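Local coordinates for protein dipeptide Epimerase (Enterococcus faecalis V583, PDB 3JW7) that is a magnesium-binding enzyme of the mandelate racemase/muconate lactonizing enzyme family, built round an enolase-type barrel domain, at residues A[132-137]-A[157-162]; A[146-151]-A[177-182]; A[183-188]-A[210-215]; A[235-240]-A[257-262]. All blocks are in the same frame, centred on the assembly; numbering follows the deposited sequence.

Interaction 1 (A[132-137]-A[157-162]); sequences DITLGI and TLKIKV. With ILE (isoleucine), chain I; TYR (tyrosine), chain J.
T134 and K159 stand side by side on neighbouring parallel strands, with backbone bonds around them. K159 N donates to I133 O at 2.9 Å, and L135 N returns a bond to K159 O at 2.9 Å. K161 N then reaches L135 O at 3.1 Å, whereas the bond from I133 N to T157 O is weak. The buried carbonyl O of K161 has no polar partner in the model; CG1 of I137 packs against it.

The side chains of T134 and K159 serve the bound groups. T134 holds OG1 beside its own backbone N (chi1 -58°), so that the hydroxyl accepts from N of the bound isoleucine at 2.9 Å while CG2 rests on K161 CG at 3.5 Å. The long, extended chain of K159 suits its place: it passes T134 OG1 and delivers NZ to O of the bound tyrosine at 2.9 Å, with salt bridges to E215 and D318 as well. K161 bends at chi2 over the T134 methyl, and its NZ donates to O of the isoleucine at 2.9 Å and also pairs with D189 and N191. D132 OD2 is bridged to R187.

On the other face, I133 CG2 meets L158 CD2 at 3.7 Å. Strands 128-135 and 157-161, joined through helix 140-152, form the first beta-alpha-beta unit of the enolase-type barrel, and K159 and K161 fit the K-x-K motif of the muconate lactonizing enzyme subgroup.

Interaction 2 (A[146-151]-A[177-182]); sequences KAVEKV and REAVGF
V180 presses its side chain against A147, V148 and V151, three residues on one side of helix 140-152. Its CB points at that helix, and the two methyls then part. CG1 stands beside the backbone N, anti to the carbonyl carbon (chi1 -56°), and so enters the helix contact: it meets A147 CB at 3.7 Å and V151 CG2 at 3.9 Å, and lies 4.0 Å from V148 N. CG2 turns off instead toward I184, whose CB is 4.0 Å away, at the approach to the next strand. A short, branched side chain suits this place because it can fill two directions at once, and the small A147 lets it come close to the helix backbone.

The two helices are successive members of the outer layer of the barrel, and they meet here by apolar packing near the surface. Beside V180, A179 CB touches V148 CG2 at 4.0 Å.

The helix end is fastened by R177. Its NH1 donates to G181 O at 2.6 Å, with the acceptor in the guanidinium plane, and also reaches I184 O; its CD lies over the centre of the F182 ring, 3.7 Å above it. G181 leaves the helix with positive phi (88°), a conformation that suits a residue without a side chain.

Interaction 3 (A[183-188]-A[210-215]); sequences DIKLRL and QIELVE. With MG (magnesium ion), chain L.
Two neighbouring parallel strands of the barrel, 185-188 and 211-215, carry a salt-bridge network at one end, centred on R187 and E212, and a metal ligand at the other. R187 grips E212 side-on, with the guanidinium and carboxylate planes only 16° apart. NE reaches OE1 at 2.6 Å and NH2 reaches OE2 at 3.0 Å, while NH2 also donates to OE1, so OE1 has two donors. Both bonds from NH2 use syn lone pairs. R187 is brought alongside by its first torsion, which puts CG between the backbone N and the carbonyl carbon (chi1 53°), and by a bend at chi3. NH1 is left to bridge D132; R316 is a second partner of E212 OE2, and K185 NZ adds a long salt bridge to the same oxygen. Arginine suits a site with acids on two sides because its flat group donates in several directions.

The strands are joined through helix 196-205 in a beta-alpha-beta crossover. Their backbones bond where E212 N reaches L186 O at 2.8 Å, L188 N reaches L213 O at 2.9 Å and E215 N reaches L188 O at 2.7 Å. Water 1 links L186 N to Q210 O. On the helix-facing side, L188 crosses I211 at about a right angle, its CG 3.7 Å from I211 CG2.

E215 closes the strand at the C-terminal mouth of the barrel, where D189, D240 and E215 together bind magnesium, as in the enolase superfamily. Its OE2 is 2.3 Å from the ion. OE1 forms a salt bridge with K159 NZ and accepts from water 2, 2.7 Å away, which also makes a weak bond to L188 O.

Interaction 4 (A[235-240]-A[257-262]); sequences TTIMAD and TVDVIN. With MG (magnesium ion), chain L; TYR (tyrosine), chain J.
I237 O is gripped by two backbone donors of the facing segment: D259 N at 2.9 Å, in the carbonyl plane, and V260 N at 3.2 Å. D259 also reaches back with its side chain, for OD2 accepts a hydrogen bond from I237 N at 2.9 Å on its anti lone pair. An aspartate fits here because its short chain, with CG beside its own backbone N (chi1 -58°), can turn back to a strand N-H. Further along, A239 N bonds to V260 O, and N262 N meets A239 O at 2.8 Å.

These are parallel strands of the barrel, joined in a beta-alpha-beta unit through helix 246-255. A239 is small enough for V258 to close on it, CG1 lying 3.6 Å from A239 CB, on the face toward that helix. On the inner face M238 bends at chi3 to lay CE against V260 CG1. Its SD also packs on N262 CB at 3.7 Å.

At the strand ends D240 and N262 point the same way, carboxylate and amide stacked with planes 6° apart. D240 OD2 binds the magnesium at 2.3 Å, beside the bound tyrosine's OXT, which is also a ligand of the ion, and OD1 is held by K264 and K267. N262, a neutral amide that can donate to a carboxylate without adding charge, turns ND2 to E215 OE2, a second-shell bond to another ligand of the metal.

How the interactions relate
Interactions 1, 3 and 4 are buried contacts within one sheet, each pairing two parallel strands, while interaction 2 lies at the surface between helices of the outer layer. Interactions 1 and 3 are joined through strands 157-161 and 185-189, and 3 and 4 through strands 211-215 and 236-239, so the ladder continues from one contact to the next. Interaction 2 covers the apolar side of interaction 1, with A147 packed on L158. Packing toward the helices is mainly apolar, with most polar and metal-binding groups toward the barrel interior. Interaction 1 supplies lysines; 3 and 4 each supply one of the three acids that bind magnesium, E215 and D240. Interactions 2 and 4 do not touch.

Interaction 1 (A[132-137]-A[157-162])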
# COMPACT_ATOMS: atom_id res chain seq x y z
N ASP A 132 -0.78 -10.81 2.82
CA ASP A 132 0.37 -11.41 3.46
C ASP A 132 0.48 -10.64 4.78
O ASP A 132 -0.41 -9.87 5.14
CB ASP A 132 1.65 -11.20 2.63
CG ASP A 132 2.01 -9.72 2.43
OD1 ASP A 132 1.69 -8.88 3.30
OD2 ASP A 132 2.64 -9.39 1.40
N ILE A 133 1.57 -10.86 5.50
CA ILE A 133 1.82 -10.12 6.72
C ILE A 133 3.32 -9.91 6.69
O ILE A 133 4.06 -10.79 6.23
CB ILE A 133 1.39 -10.90 8.01
CG1 ILE A 133 1.56 -9.98 9.23
CG2 ILE A 133 2.22 -12.17 8.18
CD1 ILE A 133 0.85 -10.47 10.50
N THR A 134 3.75 -8.74 7.14
CA THR A 134 5.16 -8.37 7.13
C THR A 134 5.93 -8.66 8.41
O THR A 134 5.42 -8.47 9.51
CB THR A 134 5.31 -6.86 6.82
OG1 THR A 134 4.70 -6.58 5.56
CG2 THR A 134 6.79 -6.46 6.77
N LEU A 135 7.16 -9.13 8.24
CA LEU A 135 8.06 -9.42 9.35
C LEU A 135 9.15 -8.36 9.29
O LEU A 135 9.93 -8.32 8.33
CB LEU A 135 8.70 -10.81 9.19
CG LEU A 135 7.76 -12.02 9.15
CD1 LEU A 135 8.57 -13.29 8.98
CD2 LEU A 135 6.94 -12.08 10.43
N GLY A 136 9.20 -7.50 10.30
CA GLY A 136 10.22 -6.46 10.34
C GLY A 136 11.62 -7.01 10.54
O GLY A 136 11.80 -8.14 11.01
N ILE A 137 12.62 -6.22 10.18
CA ILE A 137 14.01 -6.62 10.31
C ILE A 137 14.37 -6.93 11.76
O ILE A 137 14.03 -6.18 12.68
CB ILE A 137 14.96 -5.51 9.81
CG1 ILE A 137 14.72 -5.27 8.31
CG2 ILE A 137 16.42 -5.91 10.06
CD1 ILE A 137 15.62 -4.19 7.69
N THR A 157 1.42 -16.61 3.35
CA THR A 157 2.37 -15.78 2.63
C THR A 157 2.97 -14.76 3.58
O THR A 157 2.25 -14.00 4.22
CB THR A 157 1.69 -15.01 1.50
OG1 THR A 157 1.01 -15.94 0.64
CG2 THR A 157 2.72 -14.21 0.71
N LEU A 158 4.30 -14.77 3.68
CA LEU A 158 5.01 -13.85 4.55
C LEU A 158 5.89 -12.91 3.74
O LEU A 158 6.59 -13.34 2.83
CB LEU A 158 5.88 -14.64 5.53
CG LEU A 158 5.19 -15.74 6.33
CD1 LEU A 158 6.22 -16.47 7.17
CD2 LEU A 158 4.09 -15.15 7.20
N LYS A 159 5.85 -11.62 4.08
CA LYS A 159 6.67 -10.62 3.41
C LYS A 159 7.85 -10.36 4.34
O LYS A 159 7.68 -9.80 5.42
CB LYS A 159 5.87 -9.34 3.17
CG LYS A 159 6.68 -8.20 2.57
CD LYS A 159 5.78 -7.10 2.03
CE LYS A 159 6.57 -5.83 1.76
NZ LYS A 159 5.79 -4.81 0.99
N ILE A 160 9.04 -10.78 3.91
CA ILE A 160 10.25 -10.65 4.72
C ILE A 160 11.06 -9.38 4.47
O ILE A 160 11.54 -9.16 3.36
CB ILE A 160 11.20 -11.85 4.47
CG1 ILE A 160 10.46 -13.16 4.69
CG2 ILE A 160 12.42 -11.74 5.38
CD1 ILE A 160 11.29 -14.41 4.40
N LYS A 161 11.21 -8.56 5.51
CA LYS A 161 12.00 -7.35 5.38
C LYS A 161 13.48 -7.66 5.59
O LYS A 161 13.86 -8.35 6.55
CB LYS A 161 11.55 -6.29 6.40
CG LYS A 161 10.17 -5.70 6.14
CD LYS A 161 10.16 -4.87 4.86
CE LYS A 161 8.78 -4.24 4.62
NZ LYS A 161 8.79 -3.38 3.39
N VAL A 162 14.32 -7.16 4.69
CA VAL A 162 15.76 -7.36 4.78
C VAL A 162 16.45 -6.06 4.39
O VAL A 162 15.77 -5.09 4.06
CB VAL A 162 16.23 -8.48 3.81
CG1 VAL A 162 15.61 -9.81 4.20
CG2 VAL A 162 15.83 -8.14 2.38
N ILE I . 3.58 -3.98 4.76
CA ILE I . 3.79 -2.51 4.87
C ILE I . 5.07 -2.09 4.16
O ILE I . 6.05 -2.84 4.11
CB ILE I . 3.91 -2.05 6.35
CG1 ILE I . 4.95 -2.90 7.07
CG2 ILE I . 2.54 -2.09 7.02
CD1 ILE I . 5.41 -2.34 8.42
N TYR J . 5.04 -0.87 3.61
CA TYR J . 6.17 -0.30 2.89
C TYR J . 6.67 -1.21 1.76
O TYR J . 5.82 -1.87 1.13
CB TYR J . 7.32 -0.00 3.87
CG TYR J . 6.99 1.02 4.94
CD1 TYR J . 7.40 0.83 6.26
CD2 TYR J . 6.32 2.21 4.64
CE1 TYR J . 7.16 1.78 7.25
CE2 TYR J . 6.07 3.18 5.63
CZ TYR J . 6.50 2.95 6.93
OH TYR J . 6.29 3.89 7.92
OXT TYR J . 7.89 -1.22 1.51

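Interaction 2 (A[146-151]-A[177-182])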
# COMPACT_ATOMS: atom_id res chain seq x y z
N LYS A 146 8.76 -15.47 14.78
CA LYS A 146 7.61 -14.66 14.39
C LYS A 146 6.90 -15.30 13.21
O LYS A 146 5.68 -15.33 13.15
CB LYS A 146 8.08 -13.25 14.00
CG LYS A 146 8.36 -12.32 15.18
CD LYS A 146 7.07 -11.90 15.86
CE LYS A 146 7.31 -10.77 16.85
NZ LYS A 146 8.26 -11.16 17.92
N ALA A 147 7.69 -15.82 12.28
CA ALA A 147 7.14 -16.46 11.09
C ALA A 147 6.27 -17.64 11.50
O ALA A 147 5.15 -17.80 11.00
CB ALA A 147 8.27 -16.94 10.18
N VAL A 148 6.77 -18.46 12.42
CA VAL A 148 6.02 -19.61 12.89
C VAL A 148 4.72 -19.13 13.55
O VAL A 148 3.67 -19.76 13.38
CB VAL A 148 6.83 -20.43 13.91
CG1 VAL A 148 6.00 -21.60 14.43
CG2 VAL A 148 8.11 -20.94 13.26
N GLU A 149 4.80 -18.03 14.28
CA GLU A 149 3.62 -17.49 14.95
C GLU A 149 2.58 -17.03 13.94
O GLU A 149 1.39 -17.28 14.10
CB GLU A 149 4.00 -16.30 15.85
CG GLU A 149 5.13 -16.57 16.81
CD GLU A 149 5.25 -15.52 17.90
OE1 GLU A 149 5.10 -14.32 17.60
OE2 GLU A 149 5.51 -15.90 19.06
N LYS A 150 3.03 -16.33 12.90
CA LYS A 150 2.10 -15.84 11.89
C LYS A 150 1.47 -16.98 11.10
O LYS A 150 0.28 -16.94 10.80
CB LYS A 150 2.81 -14.87 10.94
CG LYS A 150 3.49 -13.71 11.67
CD LYS A 150 2.58 -13.04 12.68
CE LYS A 150 3.30 -11.93 13.44
NZ LYS A 150 2.47 -11.39 14.54
N VAL A 151 2.26 -18.00 10.77
CA VAL A 151 1.71 -19.13 10.03
C VAL A 151 0.61 -19.77 10.86
O VAL A 151 -0.40 -20.23 10.33
CB VAL A 151 2.80 -20.19 9.73
CG1 VAL A 151 2.16 -21.44 9.15
CG2 VAL A 151 3.80 -19.61 8.74
N ARG A 177 12.83 -19.81 6.23
CA ARG A 177 12.44 -20.93 5.38
C ARG A 177 12.53 -22.26 6.13
O ARG A 177 11.61 -23.08 6.06
CB ARG A 177 13.31 -20.98 4.12
CG ARG A 177 13.02 -22.18 3.22
CD ARG A 177 11.54 -22.24 2.86
NE ARG A 177 11.19 -21.39 1.72
CZ ARG A 177 9.95 -21.07 1.38
NH1 ARG A 177 8.92 -21.51 2.10
NH2 ARG A 177 9.73 -20.31 0.32
N GLU A 178 13.63 -22.46 6.84
CA GLU A 178 13.83 -23.69 7.60
C GLU A 178 12.78 -23.85 8.68
O GLU A 178 12.32 -24.96 8.96
CB GLU A 178 15.22 -23.70 8.23
CG GLU A 178 16.35 -23.77 7.21
CD GLU A 178 17.72 -23.86 7.86
OE1 GLU A 178 18.73 -23.87 7.12
OE2 GLU A 178 17.78 -23.93 9.11
N ALA A 179 12.38 -22.74 9.30
CA ALA A 179 11.40 -22.78 10.36
C ALA A 179 9.97 -23.09 9.91
O ALA A 179 9.27 -23.86 10.58
CB ALA A 179 11.43 -21.46 11.14
N VAL A 180 9.54 -22.52 8.79
CA VAL A 180 8.17 -22.73 8.31
C VAL A 180 7.96 -23.75 7.18
O VAL A 180 6.83 -24.14 6.90
CB VAL A 180 7.53 -21.39 7.87
CG1 VAL A 180 7.58 -20.39 9.02
CG2 VAL A 180 8.26 -20.84 6.65
N GLY A 181 9.03 -24.18 6.53
CA GLY A 181 8.87 -25.15 5.46
C GLY A 181 8.60 -24.51 4.11
O GLY A 181 8.54 -23.28 4.01
N PHE A 182 8.40 -25.34 3.09
CA PHE A 182 8.17 -24.85 1.73
C PHE A 182 6.72 -24.69 1.28
O PHE A 182 6.47 -24.37 0.12
CB PHE A 182 8.90 -25.76 0.74
CG PHE A 182 10.39 -25.56 0.72
CD1 PHE A 182 10.96 -24.58 -0.10
CD2 PHE A 182 11.22 -26.31 1.55
CE1 PHE A 182 12.33 -24.35 -0.08
CE2 PHE A 182 12.59 -26.09 1.57
CZ PHE A 182 13.15 -25.11 0.75

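Interaction 3 (A[183-188]-A[210-215])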
# COMPACT_ATOMS: atom_id res chain seq x y z
N ASP A 183 5.78 -24.91 2.18
CA ASP A 183 4.37 -24.76 1.83
C ASP A 183 3.97 -23.30 2.02
O ASP A 183 2.85 -22.90 1.70
CB ASP A 183 3.49 -25.65 2.71
CG ASP A 183 3.81 -27.12 2.54
OD1 ASP A 183 3.72 -27.61 1.39
OD2 ASP A 183 4.14 -27.78 3.54
N ILE A 184 4.89 -22.51 2.56
CA ILE A 184 4.61 -21.10 2.80
C ILE A 184 5.31 -20.25 1.74
O ILE A 184 6.48 -20.49 1.43
CB ILE A 184 5.11 -20.67 4.19
CG1 ILE A 184 4.47 -21.55 5.27
CG2 ILE A 184 4.81 -19.19 4.42
CD1 ILE A 184 2.95 -21.51 5.30
N LYS A 185 4.59 -19.28 1.18
CA LYS A 185 5.18 -18.41 0.18
C LYS A 185 5.95 -17.30 0.88
O LYS A 185 5.47 -16.72 1.84
CB LYS A 185 4.11 -17.79 -0.72
CG LYS A 185 3.35 -18.78 -1.57
CD LYS A 185 2.56 -18.09 -2.68
CE LYS A 185 1.50 -17.15 -2.13
NZ LYS A 185 0.66 -16.56 -3.22
N LEU A 186 7.16 -17.03 0.39
CA LEU A 186 7.99 -15.98 0.97
C LEU A 186 8.40 -14.95 -0.08
O LEU A 186 9.00 -15.29 -1.10
CB LEU A 186 9.25 -16.58 1.59
CG LEU A 186 9.09 -17.65 2.69
CD1 LEU A 186 10.46 -18.15 3.11
CD2 LEU A 186 8.34 -17.07 3.88
N ARG A 187 8.03 -13.70 0.15
CA ARG A 187 8.42 -12.63 -0.75
C ARG A 187 9.35 -11.75 0.08
O ARG A 187 9.16 -11.61 1.29
CB ARG A 187 7.19 -11.85 -1.24
CG ARG A 187 6.25 -11.34 -0.16
CD ARG A 187 4.98 -10.72 -0.76
NE ARG A 187 4.26 -11.64 -1.63
CZ ARG A 187 2.93 -11.69 -1.75
NH1 ARG A 187 2.16 -10.87 -1.05
NH2 ARG A 187 2.36 -12.55 -2.58
N LEU A 188 10.39 -11.22 -0.55
CA LEU A 188 11.38 -10.39 0.14
C LEU A 188 11.25 -8.93 -0.25
O LEU A 188 10.80 -8.62 -1.34
CB LEU A 188 12.80 -10.84 -0.22
CG LEU A 188 13.12 -12.34 -0.17
CD1 LEU A 188 14.60 -12.52 -0.49
CD2 LEU A 188 12.79 -12.92 1.20
N GLN A 210 13.26 -21.11 -2.69
CA GLN A 210 11.98 -20.82 -3.32
C GLN A 210 11.40 -19.45 -2.98
O GLN A 210 10.36 -19.35 -2.34
CB GLN A 210 10.99 -21.93 -2.92
CG GLN A 210 9.61 -21.86 -3.55
CD GLN A 210 8.72 -23.00 -3.10
OE1 GLN A 210 8.99 -24.17 -3.38
NE2 GLN A 210 7.66 -22.67 -2.37
N ILE A 211 12.08 -18.39 -3.41
CA ILE A 211 11.63 -17.02 -3.16
C ILE A 211 10.57 -16.64 -4.18
O ILE A 211 10.79 -16.77 -5.38
CB ILE A 211 12.81 -16.03 -3.27
CG1 ILE A 211 13.93 -16.45 -2.31
CG2 ILE A 211 12.34 -14.61 -2.95
CD1 ILE A 211 13.51 -16.46 -0.86
N GLU A 212 9.41 -16.17 -3.72
CA GLU A 212 8.35 -15.80 -4.66
C GLU A 212 8.73 -14.58 -5.50
O GLU A 212 8.57 -14.59 -6.73
CB GLU A 212 7.05 -15.50 -3.91
CG GLU A 212 5.97 -14.94 -4.83
CD GLU A 212 4.82 -14.31 -4.07
OE1 GLU A 212 5.07 -13.69 -3.02
OE2 GLU A 212 3.67 -14.42 -4.54
N LEU A 213 9.23 -13.55 -4.85
CA LEU A 213 9.62 -12.33 -5.55
C LEU A 213 10.46 -11.49 -4.61
O LEU A 213 10.53 -11.77 -3.41
CB LEU A 213 8.37 -11.55 -5.97
CG LEU A 213 7.43 -11.01 -4.88
CD1 LEU A 213 7.99 -9.73 -4.26
CD2 LEU A 213 6.06 -10.73 -5.50
N VAL A 214 11.10 -10.47 -5.17
CA VAL A 214 11.90 -9.55 -4.39
C VAL A 214 11.46 -8.14 -4.75
O VAL A 214 11.42 -7.76 -5.92
CB VAL A 214 13.41 -9.68 -4.69
CG1 VAL A 214 14.19 -8.69 -3.84
CG2 VAL A 214 13.87 -11.12 -4.40
N GLU A 215 11.13 -7.37 -3.72
CA GLU A 215 10.68 -5.99 -3.87
C GLU A 215 11.82 -4.98 -3.77
O GLU A 215 12.69 -5.11 -2.89
CB GLU A 215 9.67 -5.65 -2.78
CG GLU A 215 8.24 -5.52 -3.24
CD GLU A 215 7.32 -5.11 -2.11
OE1 GLU A 215 6.92 -5.99 -1.32
OE2 GLU A 215 7.01 -3.91 -2.00
MG MG L . 7.98 -2.41 -0.50
O HOH W 1 7.71 -18.70 -1.77
O HOH W 2 7.86 -8.45 -0.83
O HOH W 3 10.17 -1.95 -1.43

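Interaction 4 (A[235-240]-A[257-262])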
# COMPACT_ATOMS: atom_id res chain seq x y z
N THR A 235 14.05 -14.89 -10.79
CA THR A 235 13.16 -14.48 -9.71
C THR A 235 12.39 -13.22 -10.10
O THR A 235 12.93 -12.32 -10.73
CB THR A 235 13.95 -14.21 -8.41
OG1 THR A 235 14.60 -15.42 -7.99
CG2 THR A 235 13.03 -13.74 -7.30
N THR A 236 11.12 -13.17 -9.72
CA THR A 236 10.28 -12.02 -10.02
C THR A 236 10.75 -10.79 -9.24
O THR A 236 10.95 -10.87 -8.04
CB THR A 236 8.82 -12.33 -9.66
OG1 THR A 236 8.38 -13.44 -10.46
CG2 THR A 236 7.93 -11.13 -9.91
N ILE A 237 10.93 -9.67 -9.94
CA ILE A 237 11.36 -8.42 -9.32
C ILE A 237 10.20 -7.42 -9.33
O ILE A 237 9.56 -7.21 -10.37
CB ILE A 237 12.58 -7.81 -10.06
CG1 ILE A 237 13.75 -8.79 -10.03
CG2 ILE A 237 12.99 -6.49 -9.42
CD1 ILE A 237 14.12 -9.25 -8.62
N MET A 238 9.91 -6.83 -8.18
CA MET A 238 8.82 -5.87 -8.05
C MET A 238 9.33 -4.47 -7.75
O MET A 238 10.24 -4.28 -6.94
CB MET A 238 7.86 -6.29 -6.93
CG MET A 238 6.64 -5.38 -6.77
SD MET A 238 5.61 -5.83 -5.37
CE MET A 238 4.89 -7.36 -5.95
N ALA A 239 8.74 -3.48 -8.41
CA ALA A 239 9.13 -2.10 -8.16
C ALA A 239 8.17 -1.56 -7.11
O ALA A 239 6.98 -1.88 -7.13
CB ALA A 239 9.02 -1.27 -9.44
N ASP A 240 8.69 -0.76 -6.19
CA ASP A 240 7.86 -0.13 -5.19
C ASP A 240 8.19 1.35 -5.17
O ASP A 240 7.53 2.14 -5.84
CB ASP A 240 8.07 -0.73 -3.80
CG ASP A 240 7.20 -0.07 -2.74
OD1 ASP A 240 6.37 0.79 -3.10
OD2 ASP A 240 7.35 -0.41 -1.55
N THR A 257 11.69 -2.38 -16.91
CA THR A 257 12.44 -2.34 -15.66
C THR A 257 12.17 -3.45 -14.65
O THR A 257 13.11 -3.96 -14.03
CB THR A 257 12.20 -0.99 -14.96
OG1 THR A 257 12.38 0.06 -15.92
CG2 THR A 257 13.18 -0.80 -13.81
N VAL A 258 10.91 -3.81 -14.47
CA VAL A 258 10.53 -4.83 -13.50
C VAL A 258 9.47 -5.79 -14.02
O VAL A 258 8.95 -5.61 -15.13
CB VAL A 258 10.00 -4.17 -12.20
CG1 VAL A 258 11.12 -3.36 -11.52
CG2 VAL A 258 8.83 -3.26 -12.55
N ASP A 259 9.14 -6.79 -13.20
CA ASP A 259 8.14 -7.80 -13.55
C ASP A 259 6.75 -7.52 -12.95
O ASP A 259 5.73 -7.89 -13.54
CB ASP A 259 8.59 -9.18 -13.07
CG ASP A 259 9.93 -9.60 -13.64
OD1 ASP A 259 10.07 -9.63 -14.88
OD2 ASP A 259 10.84 -9.89 -12.84
N VAL A 260 6.74 -6.90 -11.78
CA VAL A 260 5.50 -6.59 -11.07
C VAL A 260 5.65 -5.23 -10.41
O VAL A 260 6.76 -4.76 -10.18
CB VAL A 260 5.21 -7.66 -9.97
CG1 VAL A 260 4.01 -7.26 -9.13
CG2 VAL A 260 4.96 -9.02 -10.61
N ILE A 261 4.53 -4.58 -10.12
CA ILE A 261 4.57 -3.27 -9.50
C ILE A 261 3.68 -3.17 -8.26
O ILE A 261 2.54 -3.61 -8.26
CB ILE A 261 4.16 -2.17 -10.51
CG1 ILE A 261 5.29 -1.96 -11.52
CG2 ILE A 261 3.87 -0.85 -9.77
CD1 ILE A 261 4.96 -0.99 -12.66
N ASN A 262 4.23 -2.57 -7.21
CA ASN A 262 3.52 -2.36 -5.95
C ASN A 262 2.77 -1.03 -6.03
O ASN A 262 3.38 0.01 -6.23
CB ASN A 262 4.54 -2.31 -4.80
CG ASN A 262 3.89 -2.10 -3.43
OD1 ASN A 262 3.01 -1.27 -3.27
ND2 ASN A 262 4.35 -2.86 -2.44
MG MG L . 7.98 -2.41 -0.50
N TYR J . 5.04 -0.87 3.61
CA TYR J . 6.17 -0.30 2.89
C TYR J . 6.67 -1.21 1.76
O TYR J . 5.82 -1.87 1.13
CB TYR J . 7.32 -0.00 3.87
CG TYR J . 6.99 1.02 4.94
CD1 TYR J . 7.40 0.83 6.26
CD2 TYR J . 6.32 2.21 4.64
CE1 TYR J . 7.16 1.78 7.25
CE2 TYR J . 6.07 3.18 5.63
CZ TYR J . 6.50 2.95 6.93
OH TYR J . 6.29 3.89 7.92
OXT TYR J . 7.89 -1.22 1.51
O HOH W 3 10.17 -1.95 -1.43